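Local coordinates for disulfide bond protein A (Staphylococcus aureus, PDB 3BCI) that probably acts as a thiol-disulfide oxidoreductase of the DsbA type, exchanging disulfides through a redox-active CxxC pair in a thioredoxin fold, at residues A[38-43]-A[164-169]; A[47-52]-A[81-86]; A[159-164]-A[169-174]. One frame throughout, in Å; residues are numbered along the deposited sequence.

Contact 1 of 3, residues A[38-43]-A[164-169]; sequences RKNYID and YDYESY
In the thioredoxin fold of this DsbA, the far end of helix 24-42, whose first turn carries the Cys23-Cys26 disulfide, meets the first turn of helix 166-174 through Asn40, Tyr41 and Tyr166. The backbones stay well apart, so long side chains have to bridge the gap. Most of the reach comes from Tyr166: its CG stands anti to the backbone N (chi1 165°), which sends the ring across to helix 24-42 with the hydroxyl in front. Asn40 ND2 comes to 3.0 Å from Tyr166 OH, and the CB of Asn40 lies 3.3 Å from the same oxygen. The two side chains cross at about a right angle, with the amide and ring planes 41° apart. The next residue, Tyr41, offers a ring edge: its CE1 is 3.4 Å from Tyr166 OH, and that oxygen lies near the plane of the Tyr41 ring. The Tyr41 ring also reaches Leu173 and Glu170 further along helix 166-174.

Each segment also has bonds of its own. Over 38-42 the helix widens into a pi-type turn, where Asp43 N donates to Arg38 O over 2.9 Å, and Arg38 NE meets the syn lone pair of Asp43 OD2 at 2.8 Å in a salt bridge. Across the gap, Asp165 N-caps helix 166-174, its OD1 accepting a weak 3.2 Å bond from Glu167 N.

The contact therefore gathers on one phenol oxygen, faced by an amide nitrogen and by the edge of a second aromatic ring. Aryl C-H groups carry a slight positive charge, so the edge-on approach of Tyr41 is probably favourable to Tyr166 OH. This end of the interface is small and partly polar, while Tyr169 on Leu29 and Val33 makes an apolar contact between the same helices.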
loop_
_atom_site.group_PDB
_atom_site.type_symbol
_atom_site.label_atom_id
_atom_site.label_comp_id
_atom_site.label_asym_id
_atom_site.label_seq_id
_atom_site.Cartn_x
_atom_site.Cartn_y
_atom_site.Cartn_z
ATOM N N ARG A 38 10.725 -6.658 3.213
ATOM C CA ARG A 38 9.771 -7.749 3.347
ATOM C C ARG A 38 10.453 -9.028 3.834
ATOM O O ARG A 38 9.991 -9.684 4.763
ATOM C CB ARG A 38 9.105 -8.003 1.998
ATOM C CG ARG A 38 8.183 -9.185 1.973
ATOM C CD ARG A 38 7.588 -9.377 0.591
ATOM N NE ARG A 38 6.631 -10.471 0.604
ATOM C CZ ARG A 38 5.850 -10.795 -0.414
ATOM N NH1 ARG A 38 5.912 -10.101 -1.544
ATOM N NH2 ARG A 38 5.002 -11.807 -0.294
ATOM N N LYS A 39 11.564 -9.377 3.207
ATOM C CA LYS A 39 12.279 -10.588 3.578
ATOM C C LYS A 39 12.887 -10.549 4.970
ATOM O O LYS A 39 12.807 -11.520 5.713
ATOM C CB LYS A 39 13.384 -10.874 2.558
ATOM C CG LYS A 39 14.230 -12.095 2.893
ATOM C CD LYS A 39 15.242 -12.390 1.798
ATOM C CE LYS A 39 16.034 -13.649 2.107
ATOM N NZ LYS A 39 16.910 -14.041 0.968
ATOM N N ASN A 40 13.478 -9.423 5.338
ATOM C CA ASN A 40 14.141 -9.327 6.629
ATOM C C ASN A 40 13.339 -8.799 7.805
ATOM O O ASN A 40 13.753 -8.970 8.952
ATOM C CB ASN A 40 15.413 -8.493 6.475
ATOM C CG ASN A 40 16.339 -9.050 5.411
ATOM O OD1 ASN A 40 16.730 -10.216 5.466
ATOM N ND2 ASN A 40 16.692 -8.221 4.436
ATOM N N TYR A 41 12.197 -8.169 7.553
ATOM C CA TYR A 41 11.442 -7.625 8.673
ATOM C C TYR A 41 9.931 -7.788 8.669
ATOM O O TYR A 41 9.325 -7.861 9.738
ATOM C CB TYR A 41 11.754 -6.132 8.852
ATOM C CG TYR A 41 13.137 -5.828 9.376
ATOM C CD1 TYR A 41 14.194 -5.567 8.508
ATOM C CD2 TYR A 41 13.391 -5.819 10.744
ATOM C CE1 TYR A 41 15.475 -5.307 8.995
ATOM C CE2 TYR A 41 14.664 -5.562 11.241
ATOM C CZ TYR A 41 15.700 -5.308 10.362
ATOM O OH TYR A 41 16.956 -5.053 10.860
ATOM N N ILE A 42 9.312 -7.831 7.496
ATOM C CA ILE A 42 7.859 -7.938 7.452
ATOM C C ILE A 42 7.300 -9.360 7.433
ATOM O O ILE A 42 6.445 -9.696 8.250
ATOM C CB ILE A 42 7.289 -7.160 6.250
ATOM C CG1 ILE A 42 7.804 -5.713 6.274
ATOM C CG2 ILE A 42 5.763 -7.167 6.319
ATOM C CD1 ILE A 42 7.420 -4.899 5.047
ATOM N N ASP A 43 7.766 -10.190 6.507
ATOM C CA ASP A 43 7.279 -11.569 6.421
ATOM C C ASP A 43 7.657 -12.432 7.618
ATOM O O ASP A 43 6.990 -13.427 7.906
ATOM C CB ASP A 43 7.774 -12.236 5.141
ATOM C CG ASP A 43 7.105 -11.674 3.907
ATOM O OD1 ASP A 43 6.101 -10.963 4.066
ATOM O OD2 ASP A 43 7.574 -11.942 2.785
ATOM N N TYR A 164 14.249 5.523 0.158
ATOM C CA TYR A 164 14.506 4.720 -1.029
ATOM C C TYR A 164 15.609 3.705 -0.779
ATOM O O TYR A 164 15.890 2.869 -1.627
ATOM C CB TYR A 164 14.922 5.621 -2.195
ATOM C CG TYR A 164 13.875 6.638 -2.578
ATOM C CD1 TYR A 164 12.751 6.267 -3.315
ATOM C CD2 TYR A 164 13.999 7.971 -2.188
ATOM C CE1 TYR A 164 11.776 7.195 -3.656
ATOM C CE2 TYR A 164 13.026 8.910 -2.526
ATOM C CZ TYR A 164 11.918 8.512 -3.259
ATOM O OH TYR A 164 10.945 9.424 -3.589
ATOM N N ASP A 165 16.224 3.776 0.391
ATOM C CA ASP A 165 17.322 2.877 0.720
ATOM C C ASP A 165 17.004 1.931 1.874
ATOM O O ASP A 165 16.821 2.355 3.011
ATOM C CB ASP A 165 18.559 3.721 1.032
ATOM C CG ASP A 165 19.750 2.891 1.446
ATOM O OD1 ASP A 165 19.816 1.700 1.075
ATOM O OD2 ASP A 165 20.629 3.445 2.135
ATOM N N TYR A 166 16.936 0.640 1.568
ATOM C CA TYR A 166 16.643 -0.361 2.583
ATOM C C TYR A 166 17.520 -0.204 3.819
ATOM O O TYR A 166 17.032 -0.306 4.945
ATOM C CB TYR A 166 16.827 -1.769 2.007
ATOM C CG TYR A 166 16.908 -2.845 3.062
ATOM C CD1 TYR A 166 15.799 -3.178 3.835
ATOM C CD2 TYR A 166 18.108 -3.503 3.317
ATOM C CE1 TYR A 166 15.882 -4.139 4.841
ATOM C CE2 TYR A 166 18.205 -4.465 4.319
ATOM C CZ TYR A 166 17.090 -4.778 5.077
ATOM O OH TYR A 166 17.187 -5.723 6.071
ATOM N N GLU A 167 18.812 0.051 3.615
ATOM C CA GLU A 167 19.735 0.191 4.737
ATOM C C GLU A 167 19.377 1.335 5.674
ATOM O O GLU A 167 19.769 1.335 6.842
ATOM C CB GLU A 167 21.168 0.368 4.232
ATOM C CG GLU A 167 21.562 -0.647 3.175
ATOM C CD GLU A 167 23.060 -0.815 3.047
ATOM O OE1 GLU A 167 23.782 0.205 3.059
ATOM O OE2 GLU A 167 23.515 -1.971 2.924
ATOM N N SER A 168 18.638 2.317 5.168
ATOM C CA SER A 168 18.244 3.439 6.007
ATOM C C SER A 168 17.148 2.986 6.974
ATOM O O SER A 168 17.023 3.510 8.083
ATOM C CB SER A 168 17.755 4.604 5.142
ATOM O OG SER A 168 17.513 5.741 5.946
ATOM N N TYR A 169 16.352 2.009 6.552
ATOM C CA TYR A 169 15.296 1.480 7.417
ATOM C C TYR A 169 15.967 0.603 8.467
ATOM O O TYR A 169 15.693 0.713 9.663
ATOM C CB TYR A 169 14.312 0.621 6.620
ATOM C CG TYR A 169 13.449 1.382 5.644
ATOM C CD1 TYR A 169 12.092 1.594 5.903
ATOM C CD2 TYR A 169 13.983 1.883 4.458
ATOM C CE1 TYR A 169 11.290 2.282 5.005
ATOM C CE2 TYR A 169 13.191 2.575 3.552
ATOM C CZ TYR A 169 11.846 2.772 3.830
ATOM O OH TYR A 169 11.063 3.461 2.936
#

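Contact 2 of 3, residues A[47-52]-A[81-86]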
loop_
_atom_site.group_PDB
_atom_site.type_symbol
_atom_site.label_atom_id
_atom_site.label_comp_id
_atom_site.label_asym_id
_atom_site.label_seq_id
_atom_site.Cartn_x
_atom_site.Cartn_y
_atom_site.Cartn_z
ATOM N N VAL A 47 8.347 -6.567 12.261
ATOM C CA VAL A 47 7.740 -5.244 12.379
ATOM C C VAL A 47 6.327 -5.285 11.834
ATOM O O VAL A 47 5.925 -6.257 11.197
ATOM C CB VAL A 47 8.510 -4.179 11.564
ATOM C CG1 VAL A 47 9.989 -4.208 11.925
ATOM C CG2 VAL A 47 8.314 -4.423 10.064
ATOM N N GLU A 48 5.571 -4.234 12.114
ATOM C CA GLU A 48 4.222 -4.098 11.587
ATOM C C GLU A 48 4.424 -3.120 10.435
ATOM O O GLU A 48 5.097 -2.100 10.599
ATOM C CB GLU A 48 3.286 -3.479 12.625
ATOM C CG GLU A 48 3.105 -4.321 13.874
ATOM C CD GLU A 48 2.119 -5.455 13.677
ATOM O OE1 GLU A 48 2.042 -5.998 12.552
ATOM O OE2 GLU A 48 1.427 -5.811 14.653
ATOM N N TYR A 49 3.878 -3.445 9.268
ATOM C CA TYR A 49 3.998 -2.573 8.107
ATOM C C TYR A 49 2.634 -1.983 7.797
ATOM O O TYR A 49 1.621 -2.688 7.838
ATOM C CB TYR A 49 4.504 -3.356 6.889
ATOM C CG TYR A 49 4.391 -2.597 5.583
ATOM C CD1 TYR A 49 5.145 -1.442 5.347
ATOM C CD2 TYR A 49 3.511 -3.020 4.588
ATOM C CE1 TYR A 49 5.017 -0.729 4.144
ATOM C CE2 TYR A 49 3.375 -2.320 3.394
ATOM C CZ TYR A 49 4.128 -1.181 3.176
ATOM O OH TYR A 49 3.994 -0.506 1.983
ATOM N N GLN A 50 2.609 -0.687 7.507
ATOM C CA GLN A 50 1.367 -0.009 7.165
ATOM C C GLN A 50 1.592 0.936 6.001
ATOM O O GLN A 50 2.519 1.745 6.013
ATOM C CB GLN A 50 0.814 0.783 8.358
ATOM C CG GLN A 50 -0.383 1.669 7.993
ATOM C CD GLN A 50 -1.026 2.346 9.197
ATOM O OE1 GLN A 50 -0.390 2.537 10.234
ATOM N NE2 GLN A 50 -2.292 2.728 9.053
ATOM N N PHE A 51 0.746 0.811 4.987
ATOM C CA PHE A 51 0.822 1.672 3.815
ATOM C C PHE A 51 -0.360 2.625 3.919
ATOM O O PHE A 51 -1.508 2.182 4.033
ATOM C CB PHE A 51 0.718 0.840 2.533
ATOM C CG PHE A 51 0.783 1.657 1.267
ATOM C CD1 PHE A 51 1.955 2.308 0.904
ATOM C CD2 PHE A 51 -0.336 1.784 0.444
ATOM C CE1 PHE A 51 2.016 3.075 -0.262
ATOM C CE2 PHE A 51 -0.287 2.547 -0.722
ATOM C CZ PHE A 51 0.891 3.195 -1.073
ATOM N N VAL A 52 -0.082 3.924 3.925
ATOM C CA VAL A 52 -1.146 4.921 4.012
ATOM C C VAL A 52 -1.214 5.605 2.655
ATOM O O VAL A 52 -0.293 6.323 2.269
ATOM C CB VAL A 52 -0.861 5.975 5.107
ATOM C CG1 VAL A 52 -2.009 6.973 5.177
ATOM C CG2 VAL A 52 -0.680 5.289 6.458
ATOM N N ASP A 81 2.361 -8.919 -2.350
ATOM C CA ASP A 81 2.487 -9.286 -3.755
ATOM C C ASP A 81 1.566 -8.385 -4.561
ATOM O O ASP A 81 1.917 -7.927 -5.648
ATOM C CB ASP A 81 2.078 -10.743 -4.002
ATOM C CG ASP A 81 3.062 -11.734 -3.430
ATOM O OD1 ASP A 81 4.274 -11.432 -3.383
ATOM O OD2 ASP A 81 2.619 -12.830 -3.040
ATOM N N PHE A 82 0.375 -8.147 -4.020
ATOM C CA PHE A 82 -0.603 -7.298 -4.686
ATOM C C PHE A 82 -0.016 -5.905 -4.890
ATOM O O PHE A 82 -0.097 -5.330 -5.973
ATOM C CB PHE A 82 -1.870 -7.184 -3.836
ATOM C CG PHE A 82 -2.955 -6.374 -4.486
ATOM C CD1 PHE A 82 -3.676 -6.892 -5.551
ATOM C CD2 PHE A 82 -3.213 -5.070 -4.070
ATOM C CE1 PHE A 82 -4.636 -6.126 -6.194
ATOM C CE2 PHE A 82 -4.171 -4.294 -4.706
ATOM C CZ PHE A 82 -4.884 -4.824 -5.773
ATOM N N GLN A 83 0.575 -5.375 -3.828
ATOM C CA GLN A 83 1.165 -4.052 -3.852
ATOM C C GLN A 83 2.280 -3.979 -4.892
ATOM O O GLN A 83 2.312 -3.071 -5.726
ATOM C CB GLN A 83 1.687 -3.728 -2.451
ATOM C CG GLN A 83 2.050 -2.293 -2.222
ATOM C CD GLN A 83 2.088 -1.949 -0.748
ATOM O OE1 GLN A 83 2.873 -2.514 0.013
ATOM N NE2 GLN A 83 1.229 -1.022 -0.337
ATOM N N LYS A 84 3.183 -4.950 -4.861
ATOM C CA LYS A 84 4.288 -4.978 -5.813
ATOM C C LYS A 84 3.775 -5.045 -7.246
ATOM O O LYS A 84 4.201 -4.276 -8.110
ATOM C CB LYS A 84 5.193 -6.183 -5.540
ATOM C CG LYS A 84 6.318 -6.358 -6.559
ATOM C CD LYS A 84 7.289 -7.441 -6.119
ATOM C CE LYS A 84 6.619 -8.803 -6.074
ATOM N NZ LYS A 84 7.355 -9.749 -5.189
ATOM N N GLN A 85 2.854 -5.972 -7.491
ATOM C CA GLN A 85 2.285 -6.160 -8.818
ATOM C C GLN A 85 1.490 -4.953 -9.304
ATOM O O GLN A 85 1.468 -4.665 -10.502
ATOM C CB GLN A 85 1.410 -7.419 -8.840
ATOM C CG GLN A 85 2.215 -8.720 -8.797
ATOM C CD GLN A 85 1.341 -9.959 -8.648
ATOM O OE1 GLN A 85 0.314 -10.095 -9.316
ATOM N NE2 GLN A 85 1.757 -10.876 -7.778
ATOM N N LEU A 86 0.842 -4.239 -8.388
ATOM C CA LEU A 86 0.069 -3.069 -8.791
ATOM C C LEU A 86 1.004 -1.915 -9.171
ATOM O O LEU A 86 0.799 -1.255 -10.189
ATOM C CB LEU A 86 -0.893 -2.638 -7.676
ATOM C CG LEU A 86 -1.883 -1.518 -8.041
ATOM C CD1 LEU A 86 -2.655 -1.899 -9.299
ATOM C CD2 LEU A 86 -2.854 -1.289 -6.888
#
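Gln83 puts NE2 over one face of the Phe51 ring and OE1 at the edge of the Tyr49 ring, its amide standing steeply to both, at 74° and 80° to their planes; Phe51 N lies over one face of Tyr49, toward its rim. NE2 is 3.1 Å above the Phe51 ring plane and displaced from the centre toward the CG end, where NE2 to CG is 3.2 Å. At Tyr49, Gln83 OE1 sits near the ring plane, 3.0 Å from Tyr49 OH and 3.4 Å from CE2. The hydroxyl may donate to OE1, although its proton has another acceptor within reach.

Gln83 can bridge both rings because its chain is extended beyond CG and, with CG anti to the backbone N (chi1 -167°), runs out from helix 79-88 toward Tyr49, the two chains coming from opposite directions. Tyr49 and Phe51, two apart on strand 48-53, both point at the helix. Gln83 NE2 also donates to Tyr21 OH, whose ring meets Phe51.

That bond, with NE2 over the Phe51 face and OE1 near Tyr49 OH, probably sets which way the buried amide is turned, and the contact joins helix 79-88 to strand 48-53 at the edge of the sheet.

Contact 3 of 3, residues A[159-164]-A[169-174]; sequences KVEDPY and YEKLLK
From its CB on helix 166-174, Tyr169 leads back over segment 159-164, the end of strand 158-159 and the loop before the helix, meeting Val160 first and Pro163 last. With CG beside the backbone N and anti to the carbonyl carbon (chi1 -69°), the ring turns one face to Val160. CD2 and CE2 come closest to Val160 CG1, which stands almost over the ring centre, 3.9 Å from the centroid and 11° off the normal: a CH-pi contact. CD1 and CE1 lie each 4.1 Å from the second methyl of Val160, CG2, so both branches of the valine rest on the same ring. Further out, CE2 and CZ approach the backbone of Pro163. At the tip, Tyr169 OH donates to Pro163 O over 2.7 Å, a short bond that meets the carbonyl at a C=O...O angle of 117°, with the oxygen at the ring edge. The hydroxyl also touches Pro163 CB.

One turn along the helix, Leu172 CD1 continues the apolar strip, 4.2 Å from Val160 CG2 and close to Lys159 O. Nearer the surface, the Lys171 chain crosses that of Glu161 at about a right angle, and its NZ stands 3.3 Å from OE2 of Glu161, a salt bridge in which OE1 is only weakly bonded. The loop is shaped by an Asx turn, Tyr164 N donating to Asp162 OD1 at 3.0 Å, and by Ser168 OG, which bonds to Asp162 N.

The loop thus folds back against the helix that follows it. Val160 and Tyr169 both touch Ala153 of strand 152-155, Leu172 reaches Ile155 of that strand, and the Tyr169 ring extends to Leu29 and Val33 of helix 24-42, so it is wedged between loop, sheet and helix.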
loop_
_atom_site.group_PDB
_atom_site.type_symbol
_atom_site.label_atom_id
_atom_site.label_comp_id
_atom_site.label_asym_id
_atom_site.label_seq_id
_atom_site.Cartn_x
_atom_site.Cartn_y
_atom_site.Cartn_z
ATOM N N LYS A 159 11.463 9.655 11.279
ATOM C CA LYS A 159 11.593 9.709 9.830
ATOM C C LYS A 159 12.769 8.900 9.303
ATOM O O LYS A 159 13.867 8.961 9.844
ATOM C CB LYS A 159 11.745 11.161 9.366
ATOM C CG LYS A 159 11.618 11.330 7.856
ATOM C CD LYS A 159 11.840 12.769 7.422
ATOM C CE LYS A 159 13.233 12.966 6.843
ATOM N NZ LYS A 159 13.401 12.231 5.554
ATOM N N VAL A 160 12.523 8.134 8.247
ATOM C CA VAL A 160 13.568 7.343 7.617
ATOM C C VAL A 160 14.346 8.343 6.755
ATOM O O VAL A 160 13.782 8.946 5.842
ATOM C CB VAL A 160 12.960 6.243 6.725
ATOM C CG1 VAL A 160 14.067 5.459 6.025
ATOM C CG2 VAL A 160 12.092 5.305 7.580
ATOM N N GLU A 161 15.630 8.523 7.060
ATOM C CA GLU A 161 16.487 9.467 6.343
ATOM C C GLU A 161 16.404 9.367 4.821
ATOM O O GLU A 161 16.259 10.379 4.141
ATOM C CB GLU A 161 17.940 9.303 6.800
ATOM C CG GLU A 161 18.220 9.909 8.170
ATOM C CD GLU A 161 19.588 9.536 8.713
ATOM O OE1 GLU A 161 20.562 9.536 7.931
ATOM O OE2 GLU A 161 19.692 9.253 9.925
ATOM N N ASP A 162 16.508 8.154 4.291
ATOM C CA ASP A 162 16.410 7.935 2.850
ATOM C C ASP A 162 15.415 6.794 2.638
ATOM O O ASP A 162 15.788 5.624 2.666
ATOM C CB ASP A 162 17.773 7.552 2.274
ATOM C CG ASP A 162 17.728 7.331 0.782
ATOM O OD1 ASP A 162 16.627 7.415 0.199
ATOM O OD2 ASP A 162 18.793 7.065 0.189
ATOM N N PRO A 163 14.136 7.131 2.403
ATOM C CA PRO A 163 13.077 6.139 2.197
ATOM C C PRO A 163 13.248 5.235 0.984
ATOM O O PRO A 163 12.495 4.281 0.811
ATOM C CB PRO A 163 11.820 7.001 2.122
ATOM C CG PRO A 163 12.328 8.225 1.410
ATOM C CD PRO A 163 13.633 8.493 2.141
ATOM N N TYR A 164 14.249 5.523 0.158
ATOM C CA TYR A 164 14.506 4.720 -1.029
ATOM C C TYR A 164 15.609 3.705 -0.779
ATOM O O TYR A 164 15.890 2.869 -1.627
ATOM C CB TYR A 164 14.922 5.621 -2.195
ATOM C CG TYR A 164 13.875 6.638 -2.578
ATOM C CD1 TYR A 164 12.751 6.267 -3.315
ATOM C CD2 TYR A 164 13.999 7.971 -2.188
ATOM C CE1 TYR A 164 11.776 7.195 -3.656
ATOM C CE2 TYR A 164 13.026 8.910 -2.526
ATOM C CZ TYR A 164 11.918 8.512 -3.259
ATOM O OH TYR A 164 10.945 9.424 -3.589
ATOM N N TYR A 169 16.352 2.009 6.552
ATOM C CA TYR A 169 15.296 1.480 7.417
ATOM C C TYR A 169 15.967 0.603 8.467
ATOM O O TYR A 169 15.693 0.713 9.663
ATOM C CB TYR A 169 14.312 0.621 6.620
ATOM C CG TYR A 169 13.449 1.382 5.644
ATOM C CD1 TYR A 169 12.092 1.594 5.903
ATOM C CD2 TYR A 169 13.983 1.883 4.458
ATOM C CE1 TYR A 169 11.290 2.282 5.005
ATOM C CE2 TYR A 169 13.191 2.575 3.552
ATOM C CZ TYR A 169 11.846 2.772 3.830
ATOM O OH TYR A 169 11.063 3.461 2.936
ATOM N N GLU A 170 16.844 -0.274 7.995
ATOM C CA GLU A 170 17.576 -1.196 8.850
ATOM C C GLU A 170 18.296 -0.435 9.956
ATOM O O GLU A 170 18.386 -0.903 11.094
ATOM C CB GLU A 170 18.575 -1.985 8.001
ATOM C CG GLU A 170 19.270 -3.117 8.720
ATOM C CD GLU A 170 20.032 -4.011 7.765
ATOM O OE1 GLU A 170 20.866 -3.486 6.998
ATOM O OE2 GLU A 170 19.797 -5.238 7.782
ATOM N N LYS A 171 18.794 0.749 9.617
ATOM C CA LYS A 171 19.501 1.591 10.571
ATOM C C LYS A 171 18.609 1.902 11.769
ATOM O O LYS A 171 19.027 1.744 12.914
ATOM C CB LYS A 171 19.943 2.881 9.880
ATOM C CG LYS A 171 20.901 3.746 10.676
ATOM C CD LYS A 171 21.479 4.830 9.782
ATOM C CE LYS A 171 21.747 6.106 10.554
ATOM N NZ LYS A 171 22.206 7.196 9.651
ATOM N N LEU A 172 17.379 2.332 11.505
ATOM C CA LEU A 172 16.434 2.646 12.573
ATOM C C LEU A 172 15.959 1.404 13.318
ATOM O O LEU A 172 15.690 1.453 14.518
ATOM C CB LEU A 172 15.209 3.372 12.009
ATOM C CG LEU A 172 15.322 4.876 11.791
ATOM C CD1 LEU A 172 13.997 5.419 11.274
ATOM C CD2 LEU A 172 15.694 5.546 13.103
ATOM N N LEU A 173 15.862 0.289 12.601
ATOM C CA LEU A 173 15.379 -0.957 13.181
ATOM C C LEU A 173 16.406 -1.703 14.023
ATOM O O LEU A 173 16.034 -2.521 14.863
ATOM C CB LEU A 173 14.850 -1.878 12.070
ATOM C CG LEU A 173 13.632 -1.348 11.302
ATOM C CD1 LEU A 173 13.376 -2.206 10.086
ATOM C CD2 LEU A 173 12.418 -1.320 12.208
ATOM N N LYS A 174 17.691 -1.429 13.810
ATOM C CA LYS A 174 18.727 -2.116 14.579
ATOM C C LYS A 174 18.495 -1.987 16.072
ATOM O O LYS A 174 18.362 -2.987 16.780
ATOM C CB LYS A 174 20.123 -1.592 14.230
ATOM C CG LYS A 174 20.722 -2.260 13.008
ATOM C CD LYS A 174 20.080 -3.627 12.782
ATOM C CE LYS A 174 20.578 -4.305 11.518
ATOM N NZ LYS A 174 22.009 -4.696 11.621
#

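Contacts 1 and 3 share helix 166-174, with Tyr164 and Tyr169 common to both, and their centres are about 8 Å apart. Contact 2 lies deeper, about 12 Å from contact 1 and 17 Å from contact 3, centre to centre. Along the chain, contact 2 falls between the two segments of contact 1, while contacts 1 and 3 interleave. Helix 24-42 and strand 48-53 follow each other in the chain, and contacts 1 and 2 touch, through the Arg38-Asp81 salt bridge among others. Contact 1 joins helix 24-42 to helix 166-174, contact 2 joins edge strand 48-53 to helix 79-88, and contact 3 folds the last loop on the last helix.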